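Local coordinates for Alpha/beta fold hydrolase (Pseudomonas aeruginosa, PDB 6I8W), which is a membrane-bound phospholipase A that degrades membrane phospholipids and acts as a virulence factor, at residues 63-68 and 89-94; 73-78 and 99-104; 159-164 and 252-257. All blocks are in the same frame, centred on the assembly; numbering follows the deposited sequence.

Interaction 1 of 3, residues 63-68 and 89-94. With CO2 (carbon dioxide), chain H.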
loop_
_atom_site.group_PDB
_atom_site.type_symbol
_atom_site.label_atom_id
_atom_site.label_comp_id
_atom_site.label_asym_id
_atom_site.label_seq_id
_atom_site.Cartn_x
_atom_site.Cartn_y
_atom_site.Cartn_z
ATOM N N PRO A 63 18.488 -3.282 10.361
ATOM C CA PRO A 63 17.730 -2.033 10.228
ATOM C C PRO A 63 16.290 -2.307 9.815
ATOM O O PRO A 63 16.018 -3.269 9.084
ATOM C CB PRO A 63 18.482 -1.270 9.130
ATOM C CG PRO A 63 19.869 -1.858 9.137
ATOM C CD PRO A 63 19.674 -3.304 9.484
ATOM N N THR A 64 15.376 -1.484 10.309
ATOM C CA THR A 64 13.957 -1.647 10.018
ATOM C C THR A 64 13.567 -0.932 8.742
ATOM O O THR A 64 13.950 0.229 8.521
ATOM C CB THR A 64 13.076 -1.117 11.177
ATOM O OG1 THR A 64 13.281 -1.930 12.336
ATOM C CG2 THR A 64 11.583 -1.164 10.802
ATOM N N LEU A 65 12.850 -1.651 7.882
ATOM C CA LEU A 65 12.165 -1.067 6.738
ATOM C C LEU A 65 10.676 -1.086 7.022
ATOM O O LEU A 65 10.104 -2.154 7.217
ATOM C CB LEU A 65 12.423 -1.844 5.434
ATOM C CG LEU A 65 13.846 -2.239 5.038
ATOM C CD1 LEU A 65 13.809 -3.056 3.739
ATOM C CD2 LEU A 65 14.688 -0.996 4.851
ATOM N N LEU A 66 10.045 0.078 7.013
ATOM C CA LEU A 66 8.603 0.147 7.241
ATOM C C LEU A 66 7.902 0.490 5.932
ATOM O O LEU A 66 8.149 1.546 5.334
ATOM C CB LEU A 66 8.278 1.190 8.325
ATOM C CG LEU A 66 6.797 1.465 8.581
ATOM C CD1 LEU A 66 6.072 0.189 8.980
ATOM C CD2 LEU A 66 6.656 2.522 9.684
ATOM N N LEU A 67 7.011 -0.396 5.502
ATOM C CA LEU A 67 6.384 -0.305 4.187
ATOM C C LEU A 67 4.928 0.106 4.321
ATOM O O LEU A 67 4.177 -0.498 5.095
ATOM C CB LEU A 67 6.486 -1.655 3.446
ATOM C CG LEU A 67 7.856 -2.348 3.438
ATOM C CD1 LEU A 67 7.787 -3.691 2.686
ATOM C CD2 LEU A 67 8.912 -1.447 2.801
ATOM N N ILE A 68 4.516 1.109 3.549
ATOM C CA ILE A 68 3.172 1.676 3.711
ATOM C C ILE A 68 2.393 1.609 2.395
ATOM O O ILE A 68 2.748 2.266 1.412
ATOM C CB ILE A 68 3.236 3.148 4.186
ATOM C CG1 ILE A 68 4.198 3.295 5.376
ATOM C CG2 ILE A 68 1.830 3.676 4.526
ATOM C CD1 ILE A 68 4.398 4.753 5.813
ATOM N N TYR A 89 17.103 -7.287 6.358
ATOM C CA TYR A 89 16.376 -6.222 7.055
ATOM C C TYR A 89 15.284 -6.753 7.943
ATOM O O TYR A 89 14.791 -7.862 7.748
ATOM C CB TYR A 89 15.768 -5.217 6.048
ATOM C CG TYR A 89 16.825 -4.509 5.245
ATOM C CD1 TYR A 89 17.502 -3.416 5.777
ATOM C CD2 TYR A 89 17.170 -4.946 3.971
ATOM C CE1 TYR A 89 18.505 -2.776 5.060
ATOM C CE2 TYR A 89 18.173 -4.306 3.237
ATOM C CZ TYR A 89 18.830 -3.219 3.789
ATOM O OH TYR A 89 19.818 -2.571 3.077
ATOM N N HIS A 90 14.927 -5.940 8.934
ATOM C CA HIS A 90 13.749 -6.157 9.738
ATOM C C HIS A 90 12.603 -5.473 9.018
ATOM O O HIS A 90 12.501 -4.252 9.035
ATOM C CB HIS A 90 13.958 -5.596 11.146
ATOM C CG HIS A 90 12.741 -5.643 12.016
ATOM N ND1 HIS A 90 12.270 -4.537 12.692
ATOM C CD2 HIS A 90 11.911 -6.665 12.341
ATOM C CE1 HIS A 90 11.205 -4.874 13.399
ATOM N NE2 HIS A 90 10.965 -6.159 13.201
ATOM N N VAL A 91 11.758 -6.253 8.358
ATOM C CA VAL A 91 10.737 -5.671 7.499
ATOM C C VAL A 91 9.394 -5.621 8.221
ATOM O O VAL A 91 8.965 -6.608 8.833
ATOM C CB VAL A 91 10.593 -6.452 6.187
ATOM C CG1 VAL A 91 9.466 -5.856 5.329
ATOM C CG2 VAL A 91 11.957 -6.490 5.422
ATOM N N VAL A 92 8.758 -4.451 8.179
ATOM C CA VAL A 92 7.431 -4.273 8.780
ATOM C C VAL A 92 6.492 -3.652 7.742
ATOM O O VAL A 92 6.828 -2.651 7.094
ATOM C CB VAL A 92 7.494 -3.399 10.046
ATOM C CG1 VAL A 92 6.074 -3.167 10.652
ATOM C CG2 VAL A 92 8.431 -4.011 11.077
ATOM N N ALA A 93 5.324 -4.260 7.559
ATOM C CA ALA A 93 4.312 -3.691 6.675
ATOM C C ALA A 93 2.977 -3.626 7.424
ATOM O O ALA A 93 2.436 -4.666 7.801
ATOM C CB ALA A 93 4.186 -4.528 5.397
ATOM N N LEU A 94 2.459 -2.420 7.676
ATOM C CA LEU A 94 1.195 -2.291 8.417
ATOM C C LEU A 94 -0.017 -2.096 7.499
ATOM O O LEU A 94 0.116 -1.650 6.347
ATOM C CB LEU A 94 1.246 -1.116 9.429
ATOM C CG LEU A 94 0.963 0.305 8.910
ATOM C CD1 LEU A 94 0.841 1.311 10.075
ATOM C CD2 LEU A 94 2.038 0.765 7.915
HETATM C C CO2 H . 21.430 0.258 4.482
HETATM O O1 CO2 H . 21.293 1.367 4.334
HETATM O O2 CO2 H . 21.551 -0.846 4.617
HETATM O O HOH W 1 1.751 -1.513 4.184
#

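Interaction 2 of 3, residues 73-78 and 99-104. With MYR (myristic acid), chain C.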
loop_
_atom_site.group_PDB
_atom_site.type_symbol
_atom_site.label_atom_id
_atom_site.label_comp_id
_atom_site.label_asym_id
_atom_site.label_seq_id
_atom_site.Cartn_x
_atom_site.Cartn_y
_atom_site.Cartn_z
ATOM N N ALA A 73 -5.623 -0.424 -0.650
ATOM C CA ALA A 73 -4.733 -1.586 -0.587
ATOM C C ALA A 73 -4.518 -2.058 0.855
ATOM O O ALA A 73 -5.234 -1.652 1.767
ATOM C CB ALA A 73 -3.352 -1.251 -1.261
ATOM N N ASP A 74 -3.524 -2.917 1.063
ATOM C CA ASP A 74 -3.204 -3.396 2.406
ATOM C C ASP A 74 -1.772 -3.927 2.438
ATOM O O ASP A 74 -1.053 -3.866 1.439
ATOM C CB ASP A 74 -4.198 -4.476 2.885
ATOM C CG ASP A 74 -4.257 -5.701 1.960
ATOM O OD1 ASP A 74 -3.211 -6.169 1.479
ATOM O OD2 ASP A 74 -5.363 -6.219 1.738
ATOM N N LYS A 75 -1.375 -4.453 3.590
ATOM C CA LYS A 75 0.005 -4.881 3.804
ATOM C C LYS A 75 0.410 -6.025 2.872
ATOM O O LYS A 75 1.603 -6.210 2.595
ATOM C CB LYS A 75 0.209 -5.288 5.270
ATOM C CG LYS A 75 -0.650 -6.451 5.731
ATOM C CD LYS A 75 -0.707 -6.500 7.259
ATOM C CE LYS A 75 -1.528 -7.675 7.760
ATOM N NZ LYS A 75 -2.928 -7.641 7.255
ATOM N N ASP A 76 -0.557 -6.799 2.382
ATOM C CA ASP A 76 -0.204 -7.913 1.478
ATOM C C ASP A 76 0.256 -7.434 0.089
ATOM O O ASP A 76 0.774 -8.235 -0.688
ATOM C CB ASP A 76 -1.377 -8.885 1.312
ATOM C CG ASP A 76 -1.598 -9.755 2.545
ATOM O OD1 ASP A 76 -0.608 -10.205 3.157
ATOM O OD2 ASP A 76 -2.763 -10.020 2.892
ATOM N N ASN A 77 0.088 -6.145 -0.228
ATOM C CA ASN A 77 0.705 -5.572 -1.438
ATOM C C ASN A 77 2.228 -5.761 -1.485
ATOM O O ASN A 77 2.833 -5.732 -2.555
ATOM C CB ASN A 77 0.426 -4.074 -1.546
ATOM C CG ASN A 77 -0.789 -3.739 -2.399
ATOM O OD1 ASN A 77 -0.814 -2.693 -3.047
ATOM N ND2 ASN A 77 -1.784 -4.615 -2.415
ATOM N N TRP A 78 2.835 -5.927 -0.318
ATOM C CA TRP A 78 4.293 -5.903 -0.196
ATOM C C TRP A 78 4.994 -7.256 -0.168
ATOM O O TRP A 78 6.219 -7.285 -0.078
ATOM C CB TRP A 78 4.682 -5.148 1.086
ATOM C CG TRP A 78 4.257 -3.694 1.081
ATOM C CD1 TRP A 78 3.199 -3.123 1.758
ATOM C CD2 TRP A 78 4.892 -2.639 0.356
ATOM N NE1 TRP A 78 3.148 -1.760 1.480
ATOM C CE2 TRP A 78 4.183 -1.450 0.626
ATOM C CE3 TRP A 78 6.018 -2.585 -0.489
ATOM C CZ2 TRP A 78 4.564 -0.219 0.083
ATOM C CZ3 TRP A 78 6.377 -1.381 -1.031
ATOM C CH2 TRP A 78 5.659 -0.206 -0.743
ATOM N N PHE A 99 -8.122 0.560 6.586
ATOM C CA PHE A 99 -7.827 -0.434 5.537
ATOM C C PHE A 99 -7.425 -1.802 6.086
ATOM O O PHE A 99 -7.123 -1.939 7.271
ATOM C CB PHE A 99 -6.709 0.102 4.609
ATOM C CG PHE A 99 -7.048 1.424 3.981
ATOM C CD1 PHE A 99 -7.875 1.484 2.861
ATOM C CD2 PHE A 99 -6.598 2.612 4.549
ATOM C CE1 PHE A 99 -8.231 2.709 2.301
ATOM C CE2 PHE A 99 -6.945 3.844 3.993
ATOM C CZ PHE A 99 -7.763 3.891 2.866
ATOM N N GLY A 100 -7.432 -2.813 5.216
ATOM C CA GLY A 100 -6.965 -4.147 5.579
ATOM C C GLY A 100 -7.662 -4.709 6.802
ATOM O O GLY A 100 -8.880 -4.653 6.906
ATOM N N ASP A 101 -6.890 -5.225 7.756
ATOM C CA ASP A 101 -7.488 -5.803 8.956
ATOM C C ASP A 101 -7.379 -4.868 10.154
ATOM O O ASP A 101 -7.605 -5.291 11.276
ATOM C CB ASP A 101 -6.827 -7.145 9.299
ATOM C CG ASP A 101 -7.067 -8.214 8.236
ATOM O OD1 ASP A 101 -8.193 -8.312 7.712
ATOM O OD2 ASP A 101 -6.118 -8.955 7.917
ATOM N N SER A 102 -7.012 -3.608 9.920
ATOM C CA SER A 102 -6.899 -2.639 11.011
ATOM C C SER A 102 -8.260 -2.026 11.352
ATOM O O SER A 102 -9.202 -2.150 10.579
ATOM C CB SER A 102 -5.891 -1.541 10.647
ATOM O OG SER A 102 -4.561 -2.048 10.648
ATOM N N SER A 103 -8.361 -1.359 12.505
ATOM C CA SER A 103 -9.608 -0.691 12.897
ATOM C C SER A 103 -10.031 0.337 11.859
ATOM O O SER A 103 -9.188 0.986 11.247
ATOM C CB SER A 103 -9.475 0.010 14.267
ATOM O OG SER A 103 -9.253 -0.918 15.310
ATOM N N LYS A 104 -11.340 0.489 11.693
ATOM C CA LYS A 104 -11.924 1.455 10.762
ATOM C C LYS A 104 -13.024 2.298 11.430
ATOM O O LYS A 104 -14.189 2.221 11.040
ATOM C CB LYS A 104 -12.496 0.718 9.543
ATOM C CG LYS A 104 -11.466 -0.200 8.841
ATOM C CD LYS A 104 -12.101 -1.033 7.730
ATOM C CE LYS A 104 -11.066 -1.963 7.074
ATOM N NZ LYS A 104 -10.553 -2.977 8.042
HETATM C C1 MYR C . -3.334 1.247 -5.138
HETATM O O1 MYR C . -2.267 1.381 -4.495
HETATM O O2 MYR C . -4.038 2.226 -5.477
HETATM C C2 MYR C . -3.744 -0.138 -5.599
HETATM C C3 MYR C . -2.737 -1.176 -5.102
HETATM C C4 MYR C . -2.912 -2.515 -5.810
HETATM C C5 MYR C . -4.221 -3.192 -5.437
HETATM C C6 MYR C . -4.234 -4.618 -5.974
HETATM C C7 MYR C . -4.312 -5.647 -4.851
HETATM C C8 MYR C . -3.395 -6.834 -5.134
HETATM C C9 MYR C . -4.032 -8.165 -4.740
HETATM C C10 MYR C . -3.362 -8.742 -3.499
HETATM C C11 MYR C . -3.744 -10.200 -3.269
HETATM C C12 MYR C . -3.396 -10.623 -1.845
HETATM C C13 MYR C . -3.066 -12.106 -1.785
HETATM C C14 MYR C . -1.885 -12.341 -0.870
HETATM O O HOH W 2 -7.768 -2.501 2.461
#

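Interaction 3 of 3, residues 159-164 and 252-257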
loop_
_atom_site.group_PDB
_atom_site.type_symbol
_atom_site.label_atom_id
_atom_site.label_comp_id
_atom_site.label_asym_id
_atom_site.label_seq_id
_atom_site.Cartn_x
_atom_site.Cartn_y
_atom_site.Cartn_z
ATOM N N LEU A 159 9.778 6.808 -2.195
ATOM C CA LEU A 159 8.463 7.219 -2.647
ATOM C C LEU A 159 8.194 6.459 -3.923
ATOM O O LEU A 159 8.811 6.716 -4.948
ATOM C CB LEU A 159 8.405 8.738 -2.861
ATOM C CG LEU A 159 8.648 9.548 -1.588
ATOM C CD1 LEU A 159 8.681 11.063 -1.875
ATOM C CD2 LEU A 159 7.556 9.217 -0.558
ATOM N N ILE A 160 7.297 5.489 -3.843
ATOM C CA ILE A 160 7.024 4.637 -4.981
ATOM C C ILE A 160 5.698 5.065 -5.597
ATOM O O ILE A 160 4.634 4.698 -5.090
ATOM C CB ILE A 160 6.998 3.149 -4.549
ATOM C CG1 ILE A 160 8.363 2.780 -3.927
ATOM C CG2 ILE A 160 6.653 2.229 -5.742
ATOM C CD1 ILE A 160 8.433 1.381 -3.318
ATOM N N ASP A 161 5.767 5.852 -6.669
ATOM C CA ASP A 161 4.555 6.390 -7.288
ATOM C C ASP A 161 3.666 7.053 -6.232
ATOM O O ASP A 161 2.491 6.720 -6.107
ATOM C CB ASP A 161 3.776 5.276 -8.011
ATOM C CG ASP A 161 4.625 4.549 -9.050
ATOM O OD1 ASP A 161 5.591 3.861 -8.641
ATOM O OD2 ASP A 161 4.332 4.652 -10.267
ATOM N N ASN A 162 4.232 7.977 -5.467
ATOM C CA ASN A 162 3.508 8.615 -4.367
ATOM C C ASN A 162 2.511 9.665 -4.836
ATOM O O ASN A 162 2.736 10.312 -5.850
ATOM C CB ASN A 162 4.491 9.281 -3.410
ATOM C CG ASN A 162 5.283 10.386 -4.080
ATOM O OD1 ASN A 162 6.154 10.126 -4.912
ATOM N ND2 ASN A 162 4.998 11.624 -3.713
ATOM N N ALA A 163 1.438 9.845 -4.074
ATOM C CA ALA A 163 0.553 10.993 -4.247
ATOM C C ALA A 163 1.159 12.203 -3.548
ATOM O O ALA A 163 2.117 12.060 -2.790
ATOM C CB ALA A 163 -0.854 10.685 -3.694
ATOM N N GLY A 164 0.607 13.390 -3.790
ATOM C CA GLY A 164 1.030 14.563 -3.044
ATOM C C GLY A 164 1.610 15.736 -3.822
ATOM O O GLY A 164 1.846 16.796 -3.243
ATOM N N LEU A 252 12.994 8.359 -5.504
ATOM C CA LEU A 252 11.787 8.561 -6.301
ATOM C C LEU A 252 11.719 7.433 -7.313
ATOM O O LEU A 252 12.553 7.376 -8.216
ATOM C CB LEU A 252 11.816 9.928 -7.018
ATOM C CG LEU A 252 12.107 11.115 -6.110
ATOM C CD1 LEU A 252 12.159 12.430 -6.895
ATOM C CD2 LEU A 252 11.051 11.175 -4.985
ATOM N N LEU A 253 10.759 6.525 -7.164
ATOM C CA LEU A 253 10.672 5.393 -8.093
ATOM C C LEU A 253 9.290 5.347 -8.738
ATOM O O LEU A 253 8.274 5.407 -8.034
ATOM C CB LEU A 253 10.979 4.068 -7.373
ATOM C CG LEU A 253 11.064 2.792 -8.228
ATOM C CD1 LEU A 253 12.063 1.767 -7.666
ATOM C CD2 LEU A 253 9.666 2.142 -8.386
ATOM N N TRP A 254 9.259 5.219 -10.068
ATOM C CA TRP A 254 8.002 5.263 -10.818
ATOM C C TRP A 254 7.915 4.147 -11.839
ATOM O O TRP A 254 8.937 3.701 -12.360
ATOM C CB TRP A 254 7.850 6.607 -11.552
ATOM C CG TRP A 254 6.551 7.320 -11.239
ATOM C CD1 TRP A 254 5.397 7.299 -11.979
ATOM C CD2 TRP A 254 6.284 8.155 -10.105
ATOM N NE1 TRP A 254 4.429 8.068 -11.367
ATOM C CE2 TRP A 254 4.948 8.599 -10.215
ATOM C CE3 TRP A 254 7.042 8.562 -9.002
ATOM C CZ2 TRP A 254 4.358 9.435 -9.267
ATOM C CZ3 TRP A 254 6.452 9.389 -8.057
ATOM C CH2 TRP A 254 5.124 9.817 -8.198
ATOM N N GLY A 255 6.693 3.693 -12.112
ATOM C CA GLY A 255 6.412 2.952 -13.332
ATOM C C GLY A 255 6.130 3.981 -14.409
ATOM O O GLY A 255 5.289 4.848 -14.203
ATOM N N ASP A 256 6.814 3.907 -15.549
ATOM C CA ASP A 256 6.694 4.966 -16.549
ATOM C C ASP A 256 5.260 5.122 -17.069
ATOM O O ASP A 256 4.841 6.231 -17.398
ATOM C CB ASP A 256 7.657 4.723 -17.730
ATOM C CG ASP A 256 7.368 3.421 -18.489
ATOM O OD1 ASP A 256 6.641 2.551 -17.963
ATOM O OD2 ASP A 256 7.904 3.246 -19.612
ATOM N N ARG A 257 4.489 4.038 -17.086
ATOM C CA ARG A 257 3.139 4.093 -17.662
ATOM C C ARG A 257 2.040 4.135 -16.592
ATOM O O ARG A 257 0.890 3.764 -16.854
ATOM C CB ARG A 257 2.927 2.901 -18.594
ATOM C CG ARG A 257 3.915 2.881 -19.775
ATOM C CD ARG A 257 3.622 1.746 -20.740
ATOM N NE ARG A 257 2.336 1.915 -21.418
ATOM C CZ ARG A 257 1.799 1.006 -22.224
ATOM N NH1 ARG A 257 2.438 -0.138 -22.450
ATOM N NH2 ARG A 257 0.630 1.234 -22.808
#

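Interaction 1 of 3, residues 63-68 and 89-94
T64 to L67 pair in parallel with H90 to A93, the short strand axes coming within 4.6 Å of each other at an angle of 18°. The ladder steps back and forth: H90 N donates to P63 O, L65 N to H90 O, V92 N to L65 O and L67 N to V92 O. At L94 a water donates to both L67 O (2.8 Å) and L94 O (2.7 Å), and L94 N is buried without a partner.

T64 and H90 stand side by side on one face of the sheet. Here T64 OG1 meets H90 ND1 at 2.8 Å, at the edge of the imidazole and near its plane; a trans chi1 of H90 (174°) swings the ring into this place. Because E56 OE2 takes H90 NE2, both ring nitrogens are bonded, which should fix the rotation of the ring. On the same face L66 CD1 packs on V92 CG1 at 3.7 Å. On the other face, L65 lays CD2 over the ring of Y89 in a CH-pi contact, 4.3 Å from the centroid, while its CD1 comes to 3.7 Å from Y89 CG; farther along this face L67 CD1 packs on V91 CG1. P63 O lies at the edge of the Y89 ring. The phenol OH donates to O2 of a carbon dioxide at 2.9 Å and also bonds to Q301; H132, L304 and R308 complete that pocket.

The pair forms the two strands of a beta-alpha-beta unit that includes helix 79-82, within the alpha/beta hydrolase sheet. Strand 131-136 hydrogen-bonds to the far edge of strand 64-68, helix 112-125 packs on L66, I68 and V92, and helix 293-308 meets L65 and Y89.

Interaction 2 of 3, residues 73-78 and 99-104
Two loops of the alpha/beta hydrolase fold meet here, one following strand 64-68 and the other following strand 90-94, and each carries a turn motif. In the first, D74 forms an Asx turn, its OD1 accepting from D76 N at 2.9 Å just as the chain enters the 3-10 segment 75-78. In the second, F99 to S102 make a type II' beta turn, with G100 supplying the positive phi that this turn needs at its second position.

The loops are joined without a direct hydrogen bond. A water donates to A73 O and accepts from G100 N, at 2.8 Å from each of these two atoms, and so links the backbones. Beside it D74 CB rests on G100 CA at 3.9 Å, and A73 O lies near F99 CB. The one charged link is the salt bridge from K75 NZ to D101 OD2, long at 3.5 Å, the two side chains crossing at about a right angle. The lysine runs extended until its last torsion, where a bend (chi4 -59°) brings the ammonium to D101 and to its stronger partner D95. D95, in the same loop as D101, holds K75 NZ through a salt bridge and accepts from D101 N with the same OD2.

Each loop is braced in its own way. D76 forms salt bridges to R31 and R35 of the long helix 3-38. F99 packs on N225 and I228 of helix 208-234. K104 folds back over the turn, its NZ donating to G100 O at 2.6 Å and, in the carbonyl plane, to S102 O at 3.0 Å. The first loop also lines the acyl chain of the bound myristic acid, beside which A73 CB lies; the closest approach is N77 OD1 to the ligand carbon C3, 3.2 Å.

Interaction 3 of 3, residues 159-164 and 252-257
L253 bonds through both its N and its O, to L159 O and D161 N, near the ends of the parallel strands 154-160 and 250-255. L253 N donates to L159 O at 3.0 Å, almost perfectly straight at 178°, and D161 N donates to L253 O at 2.9 Å.

Apolar packing accompanies these bonds on both faces. L159 CD1 lies against L252 CD2 (3.9 Å) on one, and I160 CG2 against L253 CD2 (4.0 Å) on the other, each pair side by side and pointing the same way.

The polar side-chain link comes from D161, whose backbone has a positive phi. With CG trans to the carbonyl carbon (chi1 -56°), the carboxylate turns toward G255, and OD2 accepts from G255 N at 3.1 Å through its syn lone pair.

Aromatic contacts centre on W254. D161 CA stands over the six-membered ring, 3.4 Å from its centroid and nearly on the normal, a close CH-pi contact. D161 OD2 sits over the CD1 side of the five-membered ring, where G255 N holds it. N162 comes in at the edge, OD1 3.2 Å from W254 CZ3, its amide plane 78° from that of the indole.

The CA contact and a bond from W254 NE1 to L261 O should together fix the indole. N162 OD1, buried without a hydrogen bond, has the ring edge as a weakly polar neighbour. The D161 carboxylate held by G255 N touches H286, and its OD2 lies close to D258 OD2; the contact therefore places a second carboxylate beside the probable Ser-His-Asp triad of S137, H286 and D258.

W78, at the end of segment 73-78, touches both other interactions. Its indole packs against L67 and I68 of interaction 1, with W78 CZ2 3.4 Å from I68 O, and reaches interaction 3 through W78 CH2, 4.1 Å from I160 CD1. Interactions 1 and 2 also meet where K75 CB approaches A93 O at 3.4 Å, and their segments alternate along the chain. Interactions 1 and 3 share the central sheet without touching, their centres about 19 Å apart. The bound myristic acid touches interaction 2 and lies about 8 Å from the side chain of D161, which itself touches H286 of the probable triad, whereas the carbon dioxide at Y89 sits at the other end of interaction 1.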